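PDB 1XOC: oligopeptide-binding protein appA from Bacillus subtilis, which binds oligopeptides as the solute-binding component of an ABC-type permease that can replace the Opp system in sporulation and genetic competence. Local coordinates for residues L264-N275 with W410-L421. Sequence-based numbering, arbitrary orientation.
Sequences LSYVYIGWNEKN and WDFDAMVMGWSL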
ATOM      1  N   LEU A 264       8.020   5.283  -1.232  1.00 29.28           N
ATOM      2  CA  LEU A 264       7.473   5.365   0.135  1.00 29.45           C
ATOM      3  C   LEU A 264       6.952   3.978   0.549  1.00 30.66           C
ATOM      4  O   LEU A 264       5.758   3.722   0.566  1.00 29.79           O
ATOM      5  CB  LEU A 264       6.372   6.441   0.231  1.00 28.96           C
ATOM      6  CG  LEU A 264       5.912   6.810   1.632  1.00 28.96           C
ATOM      7  CD1 LEU A 264       6.932   7.700   2.302  1.00 28.35           C
ATOM      8  CD2 LEU A 264       4.598   7.546   1.577  1.00 30.39           C
ATOM      9  N   SER A 265       7.876   3.090   0.872  1.00 30.29           N
ATOM     10  CA  SER A 265       7.568   1.664   0.927  1.00 30.72           C
ATOM     11  C   SER A 265       8.657   0.951   1.698  1.00 29.93           C
ATOM     12  O   SER A 265       9.784   1.463   1.853  1.00 29.83           O
ATOM     13  CB  SER A 265       7.510   1.114  -0.482  1.00 31.64           C
ATOM     14  OG  SER A 265       7.404  -0.293  -0.471  0.50 37.12           O
ATOM     15  N   TYR A 266       8.322  -0.253   2.175  1.00 29.98           N
ATOM     16  CA  TYR A 266       9.360  -1.228   2.520  1.00 29.35           C
ATOM     17  C   TYR A 266       8.835  -2.614   2.153  1.00 29.88           C
ATOM     18  O   TYR A 266       7.619  -2.823   2.073  1.00 30.45           O
ATOM     19  CB  TYR A 266       9.845  -1.142   3.987  1.00 29.99           C
ATOM     20  CG  TYR A 266       8.784  -1.412   5.036  1.00 29.28           C
ATOM     21  CD1 TYR A 266       8.380  -2.719   5.357  1.00 30.01           C
ATOM     22  CD2 TYR A 266       8.185  -0.371   5.714  1.00 31.74           C
ATOM     23  CE1 TYR A 266       7.411  -2.946   6.318  1.00 30.33           C
ATOM     24  CE2 TYR A 266       7.212  -0.587   6.679  1.00 32.46           C
ATOM     25  CZ  TYR A 266       6.831  -1.897   6.971  1.00 30.86           C
ATOM     26  OH  TYR A 266       5.861  -2.114   7.929  1.00 32.49           O
ATOM     27  N   VAL A 267       9.781  -3.524   1.973  1.00 28.43           N
ATOM     28  CA  VAL A 267       9.499  -4.935   1.673  1.00 28.45           C
ATOM     29  C   VAL A 267       9.937  -5.709   2.912  1.00 28.11           C
ATOM     30  O   VAL A 267      10.916  -5.338   3.574  1.00 29.35           O
ATOM     31  CB  VAL A 267      10.228  -5.365   0.384  1.00 29.56           C
ATOM     32  CG1 VAL A 267      10.101  -6.855   0.131  1.00 29.22           C
ATOM     33  CG2 VAL A 267       9.671  -4.562  -0.807  1.00 31.06           C
ATOM     34  N   TYR A 268       9.214  -6.780   3.215  1.00 28.60           N
ATOM     35  CA  TYR A 268       9.350  -7.480   4.477  1.00 27.89           C
ATOM     36  C   TYR A 268       8.936  -8.933   4.312  1.00 28.99           C
ATOM     37  O   TYR A 268       8.338  -9.303   3.337  1.00 28.67           O
ATOM     38  CB  TYR A 268       8.486  -6.809   5.547  1.00 28.68           C
ATOM     39  CG  TYR A 268       7.002  -6.901   5.304  1.00 27.32           C
ATOM     40  CD1 TYR A 268       6.352  -5.988   4.516  1.00 27.58           C
ATOM     41  CD2 TYR A 268       6.254  -7.917   5.858  1.00 31.36           C
ATOM     42  CE1 TYR A 268       5.007  -6.079   4.302  1.00 29.02           C
ATOM     43  CE2 TYR A 268       4.920  -8.022   5.638  1.00 27.94           C
ATOM     44  CZ  TYR A 268       4.292  -7.104   4.861  1.00 29.21           C
ATOM     45  OH  TYR A 268       2.953  -7.196   4.639  1.00 30.51           O
ATOM     46  N   ILE A 269       9.280  -9.745   5.299  1.00 29.16           N
ATOM     47  CA  ILE A 269       8.657 -11.038   5.478  1.00 29.63           C
ATOM     48  C   ILE A 269       7.694 -10.977   6.633  1.00 29.84           C
ATOM     49  O   ILE A 269       8.074 -10.645   7.735  1.00 29.46           O
ATOM     50  CB  ILE A 269       9.699 -12.131   5.758  1.00 30.99           C
ATOM     51  CG1 ILE A 269      10.789 -12.124   4.699  1.00 27.17           C
ATOM     52  CG2 ILE A 269       9.021 -13.494   5.873  1.00 28.88           C
ATOM     53  CD1 ILE A 269      11.943 -13.038   5.011  1.00 26.17           C
ATOM     54  N   GLY A 270       6.446 -11.301   6.350  1.00 31.01           N
ATOM     55  CA  GLY A 270       5.438 -11.391   7.378  1.00 30.60           C
ATOM     56  C   GLY A 270       5.331 -12.790   7.944  1.00 30.71           C
ATOM     57  O   GLY A 270       5.037 -13.714   7.223  1.00 30.93           O
ATOM     58  N   TRP A 271       5.556 -12.911   9.246  1.00 29.75           N
ATOM     59  CA  TRP A 271       5.488 -14.193   9.934  1.00 29.76           C
ATOM     60  C   TRP A 271       4.130 -14.338  10.630  1.00 30.10           C
ATOM     61  O   TRP A 271       3.859 -13.649  11.586  1.00 30.44           O
ATOM     62  CB  TRP A 271       6.599 -14.285  10.983  1.00 29.66           C
ATOM     63  CG  TRP A 271       7.993 -14.017  10.498  1.00 28.94           C
ATOM     64  CD1 TRP A 271       8.781 -12.974  10.836  1.00 29.62           C
ATOM     65  CD2 TRP A 271       8.771 -14.842   9.640  1.00 28.95           C
ATOM     66  NE1 TRP A 271       9.996 -13.072  10.211  1.00 29.09           N
ATOM     67  CE2 TRP A 271      10.013 -14.220   9.473  1.00 28.73           C
ATOM     68  CE3 TRP A 271       8.541 -16.047   8.986  1.00 30.35           C
ATOM     69  CZ2 TRP A 271      11.020 -14.761   8.694  1.00 29.39           C
ATOM     70  CZ3 TRP A 271       9.541 -16.578   8.208  1.00 30.40           C
ATOM     71  CH2 TRP A 271      10.762 -15.941   8.070  1.00 30.01           C
ATOM     72  N   ASN A 272       3.279 -15.221  10.123  1.00 30.51           N
ATOM     73  CA  ASN A 272       1.914 -15.327  10.639  1.00 30.61           C
ATOM     74  C   ASN A 272       1.899 -15.996  12.004  1.00 30.38           C
ATOM     75  O   ASN A 272       2.185 -17.176  12.111  1.00 29.56           O
ATOM     76  CB  ASN A 272       1.032 -16.111   9.672  1.00 31.31           C
ATOM     77  CG  ASN A 272      -0.439 -16.005  10.001  1.00 32.49           C
ATOM     78  OD1 ASN A 272      -1.293 -16.375   9.200  1.00 35.59           O
ATOM     79  ND2 ASN A 272      -0.745 -15.476  11.161  1.00 31.53           N
ATOM     80  N   GLU A 273       1.583 -15.226  13.050  1.00 30.35           N
ATOM     81  CA  GLU A 273       1.585 -15.746  14.436  1.00 31.52           C
ATOM     82  C   GLU A 273       0.371 -16.644  14.765  1.00 32.06           C
ATOM     83  O   GLU A 273       0.289 -17.214  15.862  1.00 32.49           O
ATOM     84  CB  GLU A 273       1.742 -14.599  15.425  1.00 30.66           C
ATOM     85  CG  GLU A 273       2.998 -13.791  15.153  1.00 30.68           C
ATOM     86  CD  GLU A 273       3.273 -12.729  16.161  1.00 31.54           C
ATOM     87  OE1 GLU A 273       3.930 -11.732  15.783  1.00 32.13           O
ATOM     88  OE2 GLU A 273       2.842 -12.888  17.318  1.00 32.28           O
ATOM     89  N   LYS A 274      -0.541 -16.820  13.812  1.00 33.15           N
ATOM     90  CA  LYS A 274      -1.524 -17.903  13.883  1.00 34.80           C
ATOM     91  C   LYS A 274      -0.806 -19.239  13.789  1.00 34.68           C
ATOM     92  O   LYS A 274      -1.264 -20.236  14.352  1.00 34.85           O
ATOM     93  CB  LYS A 274      -2.539 -17.828  12.752  1.00 35.63           C
ATOM     94  CG  LYS A 274      -3.770 -17.057  13.062  1.00 38.95           C
ATOM     95  CD  LYS A 274      -4.748 -17.117  11.892  1.00 39.33           C
ATOM     96  CE  LYS A 274      -5.738 -18.259  12.010  1.00 43.75           C
ATOM     97  NZ  LYS A 274      -6.388 -18.528  10.674  1.00 45.68           N
ATOM     98  N   ASN A 275       0.310 -19.262  13.066  1.00 34.26           N
ATOM     99  CA  ASN A 275       1.136 -20.466  12.945  1.00 34.34           C
ATOM    100  C   ASN A 275       2.029 -20.619  14.170  1.00 34.47           C
ATOM    101  O   ASN A 275       2.809 -19.731  14.490  1.00 34.03           O
ATOM    102  CB  ASN A 275       1.986 -20.425  11.664  1.00 34.26           C
ATOM    103  CG  ASN A 275       2.636 -21.764  11.333  1.00 34.33           C
ATOM    104  OD1 ASN A 275       3.286 -22.383  12.179  1.00 33.74           O
ATOM    105  ND2 ASN A 275       2.487 -22.205  10.088  1.00 34.87           N
ATOM    106  N   TRP A 410      -6.389 -15.005   6.340  1.00 28.10           N
ATOM    107  CA  TRP A 410      -5.032 -15.084   6.870  1.00 29.15           C
ATOM    108  C   TRP A 410      -4.335 -16.374   6.469  1.00 28.99           C
ATOM    109  O   TRP A 410      -3.666 -17.028   7.284  1.00 29.67           O
ATOM    110  CB  TRP A 410      -5.046 -14.975   8.379  1.00 28.97           C
ATOM    111  CG  TRP A 410      -5.769 -13.761   8.861  1.00 28.66           C
ATOM    112  CD1 TRP A 410      -5.323 -12.464   8.832  1.00 29.85           C
ATOM    113  CD2 TRP A 410      -7.043 -13.734   9.495  1.00 28.86           C
ATOM    114  NE1 TRP A 410      -6.268 -11.636   9.381  1.00 30.49           N
ATOM    115  CE2 TRP A 410      -7.328 -12.391   9.805  1.00 28.69           C
ATOM    116  CE3 TRP A 410      -7.985 -14.717   9.816  1.00 30.30           C
ATOM    117  CZ2 TRP A 410      -8.510 -12.013  10.443  1.00 30.18           C
ATOM    118  CZ3 TRP A 410      -9.149 -14.353  10.445  1.00 29.53           C
ATOM    119  CH2 TRP A 410      -9.412 -13.003  10.752  1.00 29.32           C
ATOM    120  N   ASP A 411      -4.489 -16.706   5.190  1.00 29.33           N
ATOM    121  CA  ASP A 411      -4.195 -18.043   4.679  1.00 29.93           C
ATOM    122  C   ASP A 411      -2.772 -18.064   4.135  1.00 29.79           C
ATOM    123  O   ASP A 411      -2.553 -18.129   2.919  1.00 29.41           O
ATOM    124  CB  ASP A 411      -5.214 -18.357   3.596  1.00 30.38           C
ATOM    125  CG  ASP A 411      -5.003 -19.704   2.946  1.00 32.10           C
ATOM    126  OD1 ASP A 411      -5.420 -19.825   1.777  1.00 37.85           O
ATOM    127  OD2 ASP A 411      -4.396 -20.601   3.562  1.00 38.77           O
ATOM    128  N   PHE A 412      -1.823 -17.953   5.063  1.00 30.15           N
ATOM    129  CA  PHE A 412      -0.392 -18.006   4.763  1.00 30.08           C
ATOM    130  C   PHE A 412       0.357 -18.354   6.049  1.00 30.00           C
ATOM    131  O   PHE A 412      -0.125 -18.052   7.148  1.00 31.39           O
ATOM    132  CB  PHE A 412       0.107 -16.669   4.176  1.00 30.18           C
ATOM    133  CG  PHE A 412       0.084 -15.521   5.146  1.00 29.78           C
ATOM    134  CD1 PHE A 412      -1.090 -14.859   5.424  1.00 31.32           C
ATOM    135  CD2 PHE A 412       1.233 -15.123   5.780  1.00 28.74           C
ATOM    136  CE1 PHE A 412      -1.110 -13.771   6.321  1.00 32.38           C
ATOM    137  CE2 PHE A 412       1.216 -14.005   6.660  1.00 28.88           C
ATOM    138  CZ  PHE A 412       0.036 -13.368   6.927  1.00 31.49           C
ATOM    139  N   ASP A 413       1.506 -19.017   5.908  1.00 29.29           N
ATOM    140  CA  ASP A 413       2.442 -19.240   7.021  1.00 29.30           C
ATOM    141  C   ASP A 413       3.376 -18.042   7.097  1.00 29.33           C
ATOM    142  O   ASP A 413       3.550 -17.408   8.149  1.00 30.47           O
ATOM    143  CB  ASP A 413       3.306 -20.473   6.774  1.00 29.06           C
ATOM    144  CG  ASP A 413       2.512 -21.770   6.667  1.00 29.39           C
ATOM    145  OD1 ASP A 413       1.415 -21.875   7.259  1.00 30.69           O
ATOM    146  OD2 ASP A 413       3.029 -22.689   5.993  1.00 31.99           O
ATOM    147  N   ALA A 414       3.938 -17.672   5.943  1.00 29.31           N
ATOM    148  CA  ALA A 414       4.815 -16.499   5.847  1.00 28.81           C
ATOM    149  C   ALA A 414       4.705 -15.949   4.444  1.00 29.44           C
ATOM    150  O   ALA A 414       4.364 -16.671   3.527  1.00 29.46           O
ATOM    151  CB  ALA A 414       6.251 -16.860   6.169  1.00 27.87           C
ATOM    152  N   MET A 415       4.985 -14.660   4.263  1.00 28.91           N
ATOM    153  CA  MET A 415       4.970 -14.099   2.919  1.00 30.21           C
ATOM    154  C   MET A 415       6.008 -13.033   2.726  1.00 29.65           C
ATOM    155  O   MET A 415       6.321 -12.313   3.658  1.00 29.88           O
ATOM    156  CB  MET A 415       3.600 -13.548   2.572  1.00 31.87           C
ATOM    157  CG  MET A 415       3.195 -12.360   3.377  1.00 32.96           C
ATOM    158  SD  MET A 415       1.564 -11.766   2.888  1.00 36.14           S
ATOM    159  CE  MET A 415       1.249 -10.621   4.239  1.00 36.95           C
ATOM    160  N   VAL A 416       6.542 -12.953   1.514  1.00 29.44           N
ATOM    161  CA  VAL A 416       7.393 -11.823   1.119  1.00 29.00           C
ATOM    162  C   VAL A 416       6.474 -10.784   0.495  1.00 29.21           C
ATOM    163  O   VAL A 416       5.805 -11.049  -0.479  1.00 28.12           O
ATOM    164  CB  VAL A 416       8.485 -12.247   0.114  1.00 29.54           C
ATOM    165  CG1 VAL A 416       9.336 -11.020  -0.258  1.00 30.86           C
ATOM    166  CG2 VAL A 416       9.338 -13.381   0.667  1.00 28.50           C
ATOM    167  N   MET A 417       6.431  -9.570   1.063  1.00 28.22           N
ATOM    168  CA  MET A 417       5.349  -8.628   0.729  1.00 29.07           C
ATOM    169  C   MET A 417       5.866  -7.229   0.916  1.00 29.67           C
ATOM    170  O   MET A 417       6.930  -7.057   1.494  1.00 29.47           O
ATOM    171  CB  MET A 417       4.146  -8.873   1.615  1.00 29.96           C
ATOM    172  CG  MET A 417       2.850  -8.150   1.300  1.00 29.88           C
ATOM    173  SD  MET A 417       2.353  -8.095  -0.404  1.00 31.74           S
ATOM    174  CE  MET A 417       2.318  -9.811  -0.849  1.00 32.57           C
ATOM    175  N   GLY A 418       5.166  -6.257   0.345  1.00 30.17           N
ATOM    176  CA  GLY A 418       5.477  -4.870   0.649  1.00 30.10           C
ATOM    177  C   GLY A 418       4.295  -4.047   1.108  1.00 31.07           C
ATOM    178  O   GLY A 418       3.147  -4.374   0.835  1.00 30.04           O
ATOM    179  N   TRP A 419       4.606  -2.941   1.779  1.00 30.40           N
ATOM    180  CA  TRP A 419       3.639  -1.855   2.059  1.00 30.52           C
ATOM    181  C   TRP A 419       3.963  -0.612   1.244  1.00 30.65           C
ATOM    182  O   TRP A 419       5.104  -0.213   1.182  1.00 29.69           O
ATOM    183  CB  TRP A 419       3.685  -1.446   3.546  1.00 30.28           C
ATOM    184  CG  TRP A 419       3.006  -2.429   4.469  1.00 30.45           C
ATOM    185  CD1 TRP A 419       3.584  -3.160   5.473  1.00 31.86           C
ATOM    186  CD2 TRP A 419       1.615  -2.771   4.483  1.00 30.93           C
ATOM    187  NE1 TRP A 419       2.642  -3.954   6.084  1.00 31.24           N
ATOM    188  CE2 TRP A 419       1.430  -3.748   5.491  1.00 30.22           C
ATOM    189  CE3 TRP A 419       0.527  -2.365   3.741  1.00 30.09           C
ATOM    190  CZ2 TRP A 419       0.184  -4.283   5.792  1.00 31.98           C
ATOM    191  CZ3 TRP A 419      -0.725  -2.917   4.034  1.00 31.55           C
ATOM    192  CH2 TRP A 419      -0.869  -3.881   5.029  1.00 31.79           C
ATOM    193  N   SER A 420       2.959  -0.039   0.600  1.00 30.17           N
ATOM    194  CA  SER A 420       2.973   1.375   0.182  1.00 30.89           C
ATOM    195  C   SER A 420       2.482   2.159   1.390  1.00 30.90           C
ATOM    196  O   SER A 420       1.318   2.109   1.747  1.00 29.76           O
ATOM    197  CB  SER A 420       2.038   1.583  -0.996  1.00 32.32           C
ATOM    198  OG  SER A 420       1.972   2.952  -1.299  1.00 35.12           O
ATOM    199  N   LEU A 421       3.386   2.876   2.040  1.00 31.12           N
ATOM    200  CA  LEU A 421       3.080   3.402   3.344  1.00 31.32           C
ATOM    201  C   LEU A 421       2.157   4.581   3.311  1.00 31.69           C
ATOM    202  O   LEU A 421       2.050   5.285   2.329  1.00 31.28           O
ATOM    203  CB  LEU A 421       4.381   3.767   4.064  1.00 31.17           C
ATOM    204  CG  LEU A 421       5.240   2.537   4.375  1.00 31.47           C
ATOM    205  CD1 LEU A 421       6.672   2.919   4.688  1.00 36.57           C
ATOM    206  CD2 LEU A 421       4.654   1.701   5.506  1.00 36.67           C
TER
HETATM  207  O   HOH W   1       1.577  -5.587   2.901  1.00 24.82           O
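Trp419 turns an indole edge to the face of the Tyr266 ring, an offset edge-to-face pair with planes at 73°, while the Tyr268 ring lies nearly parallel to the indole but slid aside, CE1 of Tyr268 3.5 Å from CD1 of Trp419. A water sits over the indole face; it accepts a hydrogen bond from Tyr268 OH at 2.7 Å and donates one to Gly418 O. This aromatic cluster lies on one face of an antiparallel ladder between strands 265-271 and 414-420, in a mixed sheet of the solute-binding protein fold. Tyr483 extends the cluster, stacking on Tyr268 while its OH is hydrogen-bonded to Trp419 NE1. Gly418 to Ser420 also pair with the bound peptide, so the sheet continues into the ligand.

Tyr268 CG lies between its backbone N and carbonyl carbon (chi1 66°), which lays the ring alongside the Met417 side chain, whose CB is 3.7 Å from CZ of Tyr268. A leucine in place of Tyr268 would probably leave the water without its phenolic donor and open a gap between Trp419 and Met417.

On the opposite face Val267, Ile269 and Trp271 line up, and CE3 of Trp271 touches CB of Ala414. Farther along, CB of Asn272 lies over the Phe412 ring, 4.1 Å from its centroid, and Gly270 O meets that ring's edge. Backbone bonds run the ladder's length and continue past it as Asn272 N reaches Asp413 O. Near the other end, Tyr266 N makes only a weak bond to Trp419 O, at 3.4 Å, whereas Leu421 N donates to Leu264 O at 2.9 Å.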